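Long-range contacts in PLP-Dependent L-Arginine Hydroxylase MppP (Streptomyces wadayamensis, PDB 6C9B), which uses pyridoxal 5'-phosphate to oxidise L-arginine, giving the products 4-hydroxy-2-ketoarginine and 2-ketoarginine: residues I96-S104 and G240-S248; F280-A291 and L355-V366. One frame throughout, in Å; residues are numbered along the deposited sequence. Where two conformers were deposited one is given.

Contact 1 (I96-S104 and G240-S248); sequences ILARSLSAS and GLPVEKIYS
Ile96, Ser100 and Leu241 belong to a buried, mainly apolar helix-to-helix contact on one face of the large seven-stranded sheet. The end of helix 90-101 meets the start of helix 243-250 and the turn before it. The short axes pass 9.0 Å apart and cross steeply at 127°, nearer antiparallel than parallel. Ser100 is at the centre. Ser100 OG lies anti to the carbonyl carbon (chi1 -65°) and donates a 2.7 Å hydrogen bond to Ile96 O. That carbonyl also accepts the backbone N of Ser100 from its other face. The hydroxyl is thus tied into its own helix, and carbon packs against it: Ile246 CD1 lies 3.4 Å from Ser100 OG. Further along, Ile246 CG2 rests over one face of the Arg99 guanidinium, near the rim and 3.8 Å from Arg99 NH1. Arg99 also forms a salt bridge with Glu95 of the second subunit. Ile96 CD1 reaches Tyr247 CD2 at 3.9 Å. At the other end Leu241 CD1 meets Leu101 CD2 at 3.7 Å, and Leu241 CD2 comes within 3.5 Å of Ser104 OG. A water bridges Ser104 OG and Gly240 O at the exposed end of the contact. Pro242 occupies the N-cap position, right before helix 243-250, and is the centre of an inverse gamma turn. On the sheet side, Ile96 touches Leu233 of strand 231-235 and Cys87 of strand 84-87, and Leu97 touches Val214 and Ile216 of strand 212-218. Tyr247 OH is hydrogen-bonded to Ser86 O of strand 84-87.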
loop_
_atom_site.group_PDB
_atom_site.type_symbol
_atom_site.label_atom_id
_atom_site.label_comp_id
_atom_site.label_asym_id
_atom_site.label_seq_id
_atom_site.Cartn_x
_atom_site.Cartn_y
_atom_site.Cartn_z
ATOM N N ILE B 96 -5.342 4.668 6.887
ATOM C CA ILE B 96 -5.090 6.067 7.225
ATOM C C ILE B 96 -6.291 6.648 7.956
ATOM O O ILE B 96 -6.148 7.316 8.992
ATOM C CB ILE B 96 -4.755 6.854 5.944
ATOM C CG1 ILE B 96 -3.400 6.413 5.393
ATOM C CG2 ILE B 96 -4.753 8.347 6.210
ATOM C CD1 ILE B 96 -3.165 6.839 3.953
ATOM N N LEU B 97 -7.495 6.404 7.424
ATOM C CA LEU B 97 -8.701 6.947 8.040
ATOM C C LEU B 97 -8.895 6.369 9.433
ATOM O O LEU B 97 -9.289 7.068 10.370
ATOM C CB LEU B 97 -9.912 6.656 7.153
ATOM C CG LEU B 97 -11.289 7.049 7.706
ATOM C CD1 LEU B 97 -11.345 8.547 7.975
ATOM C CD2 LEU B 97 -12.411 6.622 6.751
ATOM N N ALA B 98 -8.683 5.075 9.574
ATOM C CA ALA B 98 -8.934 4.438 10.860
ATOM C C ALA B 98 -7.969 4.972 11.913
ATOM O O ALA B 98 -8.371 5.276 13.041
ATOM C CB ALA B 98 -8.802 2.927 10.711
ATOM N N ARG B 99 -6.675 5.035 11.580
ATOM C CA ARG B 99 -5.718 5.546 12.552
ATOM C C ARG B 99 -6.008 7.011 12.847
ATOM O O ARG B 99 -5.870 7.450 13.995
ATOM C CB ARG B 99 -4.285 5.335 12.057
ATOM C CG ARG B 99 -3.264 5.661 13.169
ATOM C CD ARG B 99 -2.164 4.632 13.243
ATOM N NE ARG B 99 -1.215 4.685 12.143
ATOM C CZ ARG B 99 -0.311 5.644 11.981
ATOM N NH1 ARG B 99 0.551 5.557 10.982
ATOM N NH2 ARG B 99 -0.289 6.702 12.789
ATOM N N SER B 100 -6.478 7.762 11.837
ATOM C CA SER B 100 -6.834 9.167 12.047
ATOM C C SER B 100 -8.050 9.302 12.957
ATOM O O SER B 100 -8.075 10.167 13.845
ATOM C CB SER B 100 -7.125 9.845 10.720
ATOM O OG SER B 100 -5.954 9.885 9.914
ATOM N N LEU B 101 -9.079 8.485 12.725
ATOM C CA LEU B 101 -10.252 8.494 13.598
ATOM C C LEU B 101 -9.877 8.227 15.044
ATOM O O LEU B 101 -10.461 8.820 15.957
ATOM C CB LEU B 101 -11.268 7.452 13.128
ATOM C CG LEU B 101 -12.102 7.840 11.917
ATOM C CD1 LEU B 101 -12.790 6.596 11.363
ATOM C CD2 LEU B 101 -13.148 8.880 12.303
ATOM N N SER B 102 -8.936 7.307 15.275
ATOM C CA SER B 102 -8.611 6.878 16.631
ATOM C C SER B 102 -8.049 8.019 17.463
ATOM O O SER B 102 -8.045 7.926 18.696
ATOM C CB SER B 102 -7.625 5.694 16.598
ATOM O OG SER B 102 -6.288 6.119 16.366
ATOM N N ALA B 103 -7.624 9.114 16.820
ATOM C CA ALA B 103 -7.122 10.276 17.551
ATOM C C ALA B 103 -8.211 10.968 18.363
ATOM O O ALA B 103 -7.907 11.586 19.389
ATOM C CB ALA B 103 -6.504 11.288 16.583
ATOM N N SER B 104 -9.475 10.915 17.915
ATOM C CA SER B 104 -10.522 11.697 18.559
ATOM C C SER B 104 -11.860 10.987 18.665
ATOM O O SER B 104 -12.801 11.574 19.201
ATOM C CB SER B 104 -10.724 13.009 17.803
ATOM O OG SER B 104 -11.054 12.752 16.448
ATOM N N GLY B 240 -11.213 17.660 10.446
ATOM C CA GLY B 240 -10.754 17.673 11.826
ATOM C C GLY B 240 -10.154 16.375 12.314
ATOM O O GLY B 240 -10.170 16.093 13.515
ATOM N N LEU B 241 -9.626 15.577 11.407
ATOM C CA LEU B 241 -8.872 14.371 11.664
ATOM C C LEU B 241 -7.519 14.507 10.991
ATOM O O LEU B 241 -7.432 15.128 9.930
ATOM C CB LEU B 241 -9.557 13.128 11.083
ATOM C CG LEU B 241 -11.013 12.895 11.457
ATOM C CD1 LEU B 241 -11.573 11.782 10.567
ATOM C CD2 LEU B 241 -11.160 12.538 12.912
ATOM N N PRO B 242 -6.484 13.856 11.507
ATOM C CA PRO B 242 -5.139 14.037 10.931
ATOM C C PRO B 242 -4.842 13.177 9.717
ATOM O O PRO B 242 -3.752 12.598 9.615
ATOM C CB PRO B 242 -4.223 13.670 12.108
ATOM C CG PRO B 242 -5.013 12.664 12.863
ATOM C CD PRO B 242 -6.425 13.128 12.789
ATOM N N VAL B 243 -5.779 13.104 8.767
ATOM C CA VAL B 243 -5.596 12.227 7.609
ATOM C C VAL B 243 -4.419 12.691 6.754
ATOM O O VAL B 243 -3.706 11.875 6.175
ATOM C CB VAL B 243 -6.889 12.128 6.770
ATOM C CG1 VAL B 243 -7.968 11.347 7.548
ATOM C CG2 VAL B 243 -7.394 13.517 6.334
ATOM N N GLU B 244 -4.214 14.001 6.619
ATOM C CA GLU B 244 -3.107 14.459 5.781
ATOM C C GLU B 244 -1.748 14.091 6.375
ATOM O O GLU B 244 -0.823 13.704 5.647
ATOM C CB GLU B 244 -3.205 15.969 5.570
ATOM C CG GLU B 244 -4.345 16.346 4.655
ATOM C CD GLU B 244 -4.678 17.816 4.751
ATOM O OE1 GLU B 244 -5.294 18.237 5.755
ATOM O OE2 GLU B 244 -4.291 18.545 3.825
ATOM N N LYS B 245 -1.597 14.245 7.692
ATOM C CA LYS B 245 -0.334 13.921 8.355
ATOM C C LYS B 245 -0.062 12.426 8.305
ATOM O O LYS B 245 1.046 12.008 7.957
ATOM C CB LYS B 245 -0.363 14.420 9.799
ATOM C CG LYS B 245 0.762 13.911 10.711
ATOM C CD LYS B 245 2.169 14.171 10.187
ATOM C CE LYS B 245 3.206 13.978 11.306
ATOM N NZ LYS B 245 4.453 13.273 10.882
ATOM N N ILE B 246 -1.071 11.602 8.584
ATOM C CA ILE B 246 -0.833 10.165 8.594
ATOM C C ILE B 246 -0.598 9.666 7.169
ATOM O O ILE B 246 0.305 8.857 6.932
ATOM C CB ILE B 246 -1.973 9.423 9.302
ATOM C CG1 ILE B 246 -1.910 9.773 10.799
ATOM C CG2 ILE B 246 -1.839 7.897 9.106
ATOM C CD1 ILE B 246 -3.095 9.247 11.648
ATOM N N TYR B 247 -1.331 10.217 6.196
ATOM C CA TYR B 247 -1.027 9.931 4.787
ATOM C C TYR B 247 0.449 10.151 4.513
ATOM O O TYR B 247 1.137 9.280 3.959
ATOM C CB TYR B 247 -1.873 10.808 3.861
ATOM C CG TYR B 247 -1.511 10.711 2.401
ATOM C CD1 TYR B 247 -0.541 11.514 1.848
ATOM C CD2 TYR B 247 -2.162 9.804 1.569
ATOM C CE1 TYR B 247 -0.209 11.425 0.498
ATOM C CE2 TYR B 247 -1.832 9.708 0.224
ATOM C CZ TYR B 247 -0.859 10.523 -0.300
ATOM O OH TYR B 247 -0.540 10.419 -1.636
ATOM N N SER B 248 0.970 11.311 4.912
ATOM C CA SER B 248 2.351 11.619 4.582
ATOM C C SER B 248 3.354 10.765 5.348
ATOM O O SER B 248 4.509 10.651 4.912
ATOM C CB SER B 248 2.625 13.098 4.819
ATOM O OG SER B 248 2.703 13.401 6.204
HETATM O O HOH W 1 -8.868 14.274 15.282
#

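Contact 2 (F280-A291 and L355-V366); sequences FILHNRSVVRRA and LSRSTEPLEKSV
Asn284 offers its flat amide to the loop 355-358 and to Thr359. Its ND2 donates a fairly straight bond to Leu355 O (2.9 Å, 164°), which lies in the amide plane. A second, weak bond runs from ND2 to Arg357 O. On the other side of the group, Asn284 OD1 accepts from Thr359 OG1 at 2.8 Å, in the carbonyl plane and on a lone pair. The amide is therefore gripped at both ends, which fixes its rotation. Leu362 CD2 sits 3.5 Å from Asn284 CG. The Phe280 ring has Asn284 CG over one face, toward the rim, and Arg357 O at its edge. The His283 ring takes Thr359 CG2 at its edge, 3.8 Å from NE2. Leu355 CD1 lies over one face of the Arg285 guanidinium, 3.6 Å from CZ; Glu310 holds the charged end of that arginine.

Thr359 is a knob in a hole formed by Phe280, His283, Asn284 and Val287. With OG1 anti to its carbonyl carbon (chi1 -56°), the hydroxyl faces the amide, and CG2 faces His283 and Val287. Beyond the polar centre the packing is apolar. Val288 CG2 touches Leu355 CD2 at 3.7 Å and also meets Leu362 and Val366. Ala291 CB and Val366 CG2 are tightly packed at 3.5 Å.

The short axes of 280-291 and 359-366 run nearly parallel, at 19°. Val288 and Leu362 both touch Ile353 of strand 350-354. Long helix 256-291 and C-terminal helix 359-372 thus cover the same face of the smaller sheet, as in the small domain of related PLP-dependent aminotransferases.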
loop_
_atom_site.group_PDB
_atom_site.type_symbol
_atom_site.label_atom_id
_atom_site.label_comp_id
_atom_site.label_asym_id
_atom_site.label_seq_id
_atom_site.Cartn_x
_atom_site.Cartn_y
_atom_site.Cartn_z
ATOM N N PHE B 280 -21.629 -6.629 -19.503
ATOM C CA PHE B 280 -20.847 -7.827 -19.221
ATOM C C PHE B 280 -21.185 -8.393 -17.848
ATOM O O PHE B 280 -21.385 -9.599 -17.696
ATOM C CB PHE B 280 -19.362 -7.500 -19.313
ATOM C CG PHE B 280 -18.462 -8.664 -19.017
ATOM C CD1 PHE B 280 -18.284 -9.674 -19.946
ATOM C CD2 PHE B 280 -17.777 -8.735 -17.827
ATOM C CE1 PHE B 280 -17.450 -10.752 -19.672
ATOM C CE2 PHE B 280 -16.952 -9.814 -17.561
ATOM C CZ PHE B 280 -16.790 -10.810 -18.481
ATOM N N ILE B 281 -21.206 -7.536 -16.822
ATOM C CA ILE B 281 -21.587 -7.980 -15.484
ATOM C C ILE B 281 -23.021 -8.515 -15.469
ATOM O O ILE B 281 -23.303 -9.545 -14.844
ATOM C CB ILE B 281 -21.396 -6.826 -14.485
ATOM C CG1 ILE B 281 -19.896 -6.439 -14.413
ATOM C CG2 ILE B 281 -21.951 -7.201 -13.097
ATOM C CD1 ILE B 281 -18.945 -7.528 -13.893
ATOM N N LEU B 282 -23.957 -7.822 -16.141
ATOM C CA LEU B 282 -25.334 -8.320 -16.225
ATOM C C LEU B 282 -25.386 -9.701 -16.871
ATOM O O LEU B 282 -26.106 -10.595 -16.405
ATOM C CB LEU B 282 -26.198 -7.334 -17.001
ATOM C CG LEU B 282 -27.679 -7.700 -17.198
ATOM C CD1 LEU B 282 -28.368 -8.046 -15.866
ATOM C CD2 LEU B 282 -28.386 -6.551 -17.884
ATOM N N HIS B 283 -24.589 -9.905 -17.914
ATOM C CA HIS B 283 -24.546 -11.204 -18.569
ATOM C C HIS B 283 -24.064 -12.284 -17.613
ATOM O O HIS B 283 -24.635 -13.379 -17.544
ATOM C CB HIS B 283 -23.623 -11.152 -19.776
ATOM C CG HIS B 283 -23.510 -12.465 -20.467
ATOM N ND1 HIS B 283 -24.450 -12.902 -21.371
ATOM C CD2 HIS B 283 -22.597 -13.459 -20.361
ATOM C CE1 HIS B 283 -24.112 -14.099 -21.813
ATOM N NE2 HIS B 283 -22.993 -14.461 -21.219
ATOM N N ASN B 284 -22.997 -11.990 -16.869
ATOM C CA ASN B 284 -22.424 -12.993 -15.980
ATOM C C ASN B 284 -23.340 -13.265 -14.795
ATOM O O ASN B 284 -23.471 -14.412 -14.361
ATOM C CB ASN B 284 -21.038 -12.563 -15.506
ATOM C CG ASN B 284 -19.960 -12.856 -16.537
ATOM O OD1 ASN B 284 -20.233 -13.407 -17.588
ATOM N ND2 ASN B 284 -18.731 -12.481 -16.225
ATOM N N ARG B 285 -23.983 -12.229 -14.251
ATOM C CA ARG B 285 -25.003 -12.463 -13.234
ATOM C C ARG B 285 -26.096 -13.386 -13.756
ATOM O O ARG B 285 -26.552 -14.292 -13.044
ATOM C CB ARG B 285 -25.591 -11.123 -12.788
ATOM C CG ARG B 285 -26.800 -11.241 -11.891
ATOM C CD ARG B 285 -27.043 -9.925 -11.156
ATOM N NE ARG B 285 -26.201 -9.854 -9.967
ATOM C CZ ARG B 285 -25.136 -9.068 -9.804
ATOM N NH1 ARG B 285 -24.473 -9.131 -8.660
ATOM N NH2 ARG B 285 -24.758 -8.185 -10.721
ATOM N N SER B 286 -26.515 -13.186 -15.008
ATOM C CA SER B 286 -27.555 -14.016 -15.603
ATOM C C SER B 286 -27.102 -15.459 -15.755
ATOM O O SER B 286 -27.910 -16.377 -15.577
ATOM C CB SER B 286 -27.968 -13.456 -16.963
ATOM O OG SER B 286 -28.309 -12.087 -16.847
ATOM N N VAL B 287 -25.838 -15.700 -16.126
ATOM C CA VAL B 287 -25.452 -17.104 -16.284
ATOM C C VAL B 287 -25.433 -17.783 -14.928
ATOM O O VAL B 287 -25.823 -18.950 -14.812
ATOM C CB VAL B 287 -24.114 -17.311 -17.044
ATOM C CG1 VAL B 287 -23.628 -16.084 -17.775
ATOM C CG2 VAL B 287 -23.030 -17.910 -16.168
ATOM N N VAL B 288 -25.028 -17.056 -13.872
ATOM C CA VAL B 288 -25.028 -17.647 -12.533
ATOM C C VAL B 288 -26.445 -18.006 -12.112
ATOM O O VAL B 288 -26.692 -19.100 -11.598
ATOM C CB VAL B 288 -24.371 -16.706 -11.509
ATOM C CG1 VAL B 288 -24.522 -17.271 -10.108
ATOM C CG2 VAL B 288 -22.916 -16.499 -11.851
ATOM N N ARG B 289 -27.393 -17.079 -12.293
ATOM C CA ARG B 289 -28.749 -17.317 -11.810
ATOM C C ARG B 289 -29.446 -18.386 -12.640
ATOM O O ARG B 289 -30.157 -19.232 -12.092
ATOM C CB ARG B 289 -29.535 -16.003 -11.795
ATOM C CG ARG B 289 -28.968 -15.022 -10.771
ATOM C CD ARG B 289 -29.774 -13.778 -10.595
ATOM N NE ARG B 289 -29.186 -12.951 -9.545
ATOM C CZ ARG B 289 -29.649 -11.761 -9.185
ATOM N NH1 ARG B 289 -30.711 -11.238 -9.789
ATOM N NH2 ARG B 289 -29.054 -11.104 -8.218
ATOM N N ARG B 290 -29.179 -18.413 -13.949
ATOM C CA ARG B 290 -29.721 -19.466 -14.808
ATOM C C ARG B 290 -29.172 -20.840 -14.426
ATOM O O ARG B 290 -29.888 -21.845 -14.509
ATOM C CB ARG B 290 -29.395 -19.133 -16.270
ATOM C CG ARG B 290 -29.922 -20.105 -17.318
ATOM C CD ARG B 290 -29.619 -19.596 -18.733
ATOM N NE ARG B 290 -29.972 -18.183 -18.883
ATOM C CZ ARG B 290 -29.113 -17.179 -19.060
ATOM N NH1 ARG B 290 -27.805 -17.394 -19.151
ATOM N NH2 ARG B 290 -29.574 -15.941 -19.169
ATOM N N ALA B 291 -27.896 -20.917 -14.039
ATOM C CA ALA B 291 -27.295 -22.213 -13.731
ATOM C C ALA B 291 -27.842 -22.790 -12.430
ATOM O O ALA B 291 -27.975 -24.010 -12.289
ATOM C CB ALA B 291 -25.777 -22.084 -13.656
ATOM N N LEU B 355 -17.977 -12.101 -10.149
ATOM C CA LEU B 355 -18.508 -11.989 -11.503
ATOM C C LEU B 355 -17.537 -11.319 -12.474
ATOM O O LEU B 355 -17.743 -11.406 -13.693
ATOM C CB LEU B 355 -19.816 -11.208 -11.493
ATOM C CG LEU B 355 -20.969 -11.795 -10.669
ATOM C CD1 LEU B 355 -22.184 -10.903 -10.832
ATOM C CD2 LEU B 355 -21.309 -13.224 -11.089
ATOM N N SER B 356 -16.496 -10.647 -11.969
ATOM C CA SER B 356 -15.508 -10.014 -12.852
ATOM C C SER B 356 -14.509 -11.073 -13.291
ATOM O O SER B 356 -13.347 -11.103 -12.877
ATOM C CB SER B 356 -14.817 -8.847 -12.163
ATOM O OG SER B 356 -15.756 -7.810 -11.922
ATOM N N ARG B 357 -15.005 -11.939 -14.177
ATOM C CA ARG B 357 -14.335 -13.140 -14.641
ATOM C C ARG B 357 -14.766 -13.362 -16.077
ATOM O O ARG B 357 -15.886 -13.027 -16.456
ATOM C CB ARG B 357 -14.717 -14.385 -13.833
ATOM C CG ARG B 357 -14.327 -14.344 -12.371
ATOM C CD ARG B 357 -12.847 -14.353 -12.244
ATOM N NE ARG B 357 -12.424 -14.518 -10.855
ATOM C CZ ARG B 357 -12.323 -13.538 -9.971
ATOM N NH1 ARG B 357 -12.604 -12.271 -10.294
ATOM N NH2 ARG B 357 -11.932 -13.835 -8.752
ATOM N N SER B 358 -13.888 -13.956 -16.869
ATOM C CA SER B 358 -14.320 -14.405 -18.180
ATOM C C SER B 358 -15.484 -15.373 -18.021
ATOM O O SER B 358 -15.545 -16.147 -17.064
ATOM C CB SER B 358 -13.149 -15.047 -18.923
ATOM O OG SER B 358 -12.196 -14.049 -19.250
ATOM N N THR B 359 -16.430 -15.310 -18.958
ATOM C CA THR B 359 -17.684 -16.021 -18.771
ATOM C C THR B 359 -17.468 -17.525 -18.756
ATOM O O THR B 359 -18.147 -18.239 -18.015
ATOM C CB THR B 359 -18.671 -15.609 -19.866
ATOM O OG1 THR B 359 -18.833 -14.185 -19.836
ATOM C CG2 THR B 359 -20.028 -16.253 -19.658
ATOM N N GLU B 360 -16.514 -18.018 -19.545
ATOM C CA GLU B 360 -16.339 -19.461 -19.685
ATOM C C GLU B 360 -15.882 -20.121 -18.390
ATOM O O GLU B 360 -16.509 -21.107 -17.967
ATOM C CB GLU B 360 -15.386 -19.745 -20.859
ATOM C CG GLU B 360 -15.932 -19.281 -22.225
ATOM C CD GLU B 360 -15.784 -17.771 -22.506
ATOM O OE1 GLU B 360 -15.211 -17.013 -21.682
ATOM O OE2 GLU B 360 -16.257 -17.343 -23.584
ATOM N N PRO B 361 -14.836 -19.649 -17.706
ATOM C CA PRO B 361 -14.519 -20.244 -16.399
ATOM C C PRO B 361 -15.571 -19.952 -15.337
ATOM O O PRO B 361 -15.770 -20.771 -14.431
ATOM C CB PRO B 361 -13.163 -19.616 -16.045
ATOM C CG PRO B 361 -13.076 -18.381 -16.858
ATOM C CD PRO B 361 -13.843 -18.645 -18.117
ATOM N N LEU B 362 -16.258 -18.813 -15.405
ATOM C CA LEU B 362 -17.379 -18.602 -14.498
ATOM C C LEU B 362 -18.465 -19.647 -14.734
ATOM O O LEU B 362 -18.947 -20.287 -13.789
ATOM C CB LEU B 362 -17.929 -17.190 -14.670
ATOM C CG LEU B 362 -19.153 -16.850 -13.833
ATOM C CD1 LEU B 362 -18.832 -16.860 -12.359
ATOM C CD2 LEU B 362 -19.654 -15.485 -14.253
ATOM N N GLU B 363 -18.850 -19.837 -16.001
ATOM C CA GLU B 363 -19.828 -20.856 -16.368
ATOM C C GLU B 363 -19.408 -22.219 -15.834
ATOM O O GLU B 363 -20.222 -22.952 -15.258
ATOM C CB GLU B 363 -19.983 -20.920 -17.898
ATOM C CG GLU B 363 -21.289 -20.382 -18.452
ATOM C CD GLU B 363 -21.227 -20.072 -19.952
ATOM O OE1 GLU B 363 -20.180 -20.329 -20.590
ATOM O OE2 GLU B 363 -22.231 -19.558 -20.489
ATOM N N LYS B 364 -18.136 -22.582 -16.035
ATOM C CA LYS B 364 -17.663 -23.882 -15.568
ATOM C C LYS B 364 -17.806 -24.001 -14.063
ATOM O O LYS B 364 -18.221 -25.047 -13.552
ATOM C CB LYS B 364 -16.203 -24.105 -15.957
ATOM C CG LYS B 364 -15.951 -24.400 -17.405
ATOM C CD LYS B 364 -14.453 -24.636 -17.642
ATOM C CE LYS B 364 -14.192 -25.442 -18.907
ATOM N NZ LYS B 364 -14.576 -26.878 -18.757
ATOM N N SER B 365 -17.427 -22.942 -13.332
ATOM C CA SER B 365 -17.469 -22.979 -11.874
ATOM C C SER B 365 -18.883 -23.152 -11.343
ATOM O O SER B 365 -19.099 -23.884 -10.369
ATOM C CB SER B 365 -16.869 -21.695 -11.309
ATOM O OG SER B 365 -15.531 -21.574 -11.717
ATOM N N VAL B 366 -19.852 -22.443 -11.922
ATOM C CA VAL B 366 -21.212 -22.545 -11.407
ATOM C C VAL B 366 -21.907 -23.813 -11.875
ATOM O O VAL B 366 -22.883 -24.227 -11.247
ATOM C CB VAL B 366 -22.055 -21.311 -11.775
ATOM C CG1 VAL B 366 -21.321 -20.040 -11.364
ATOM C CG2 VAL B 366 -22.399 -21.284 -13.255
#

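How the contacts relate
The two contacts belong to different parts of the fold. Contact 1 lies on the large seven-stranded sheet, and contact 2 lies on the smaller sheet. They are on opposite sides of the chain's centre. Their centres are 40 Å apart and their nearest atoms about 24 Å. They are in series along the chain: helix 243-250 of contact 1 is followed by helix 256-291 of contact 2. Both lie away from the annotated sites, though Arg357 of contact 2 is hydrogen-bonded to the backbone of Asp27, a pocket residue. The bound product is about 14 Å from the side chain of Ile96 and about 7 Å from that of Arg357. Segment 355-366 directly follows strand 350-354, which carries Arg352 of the ligand pocket.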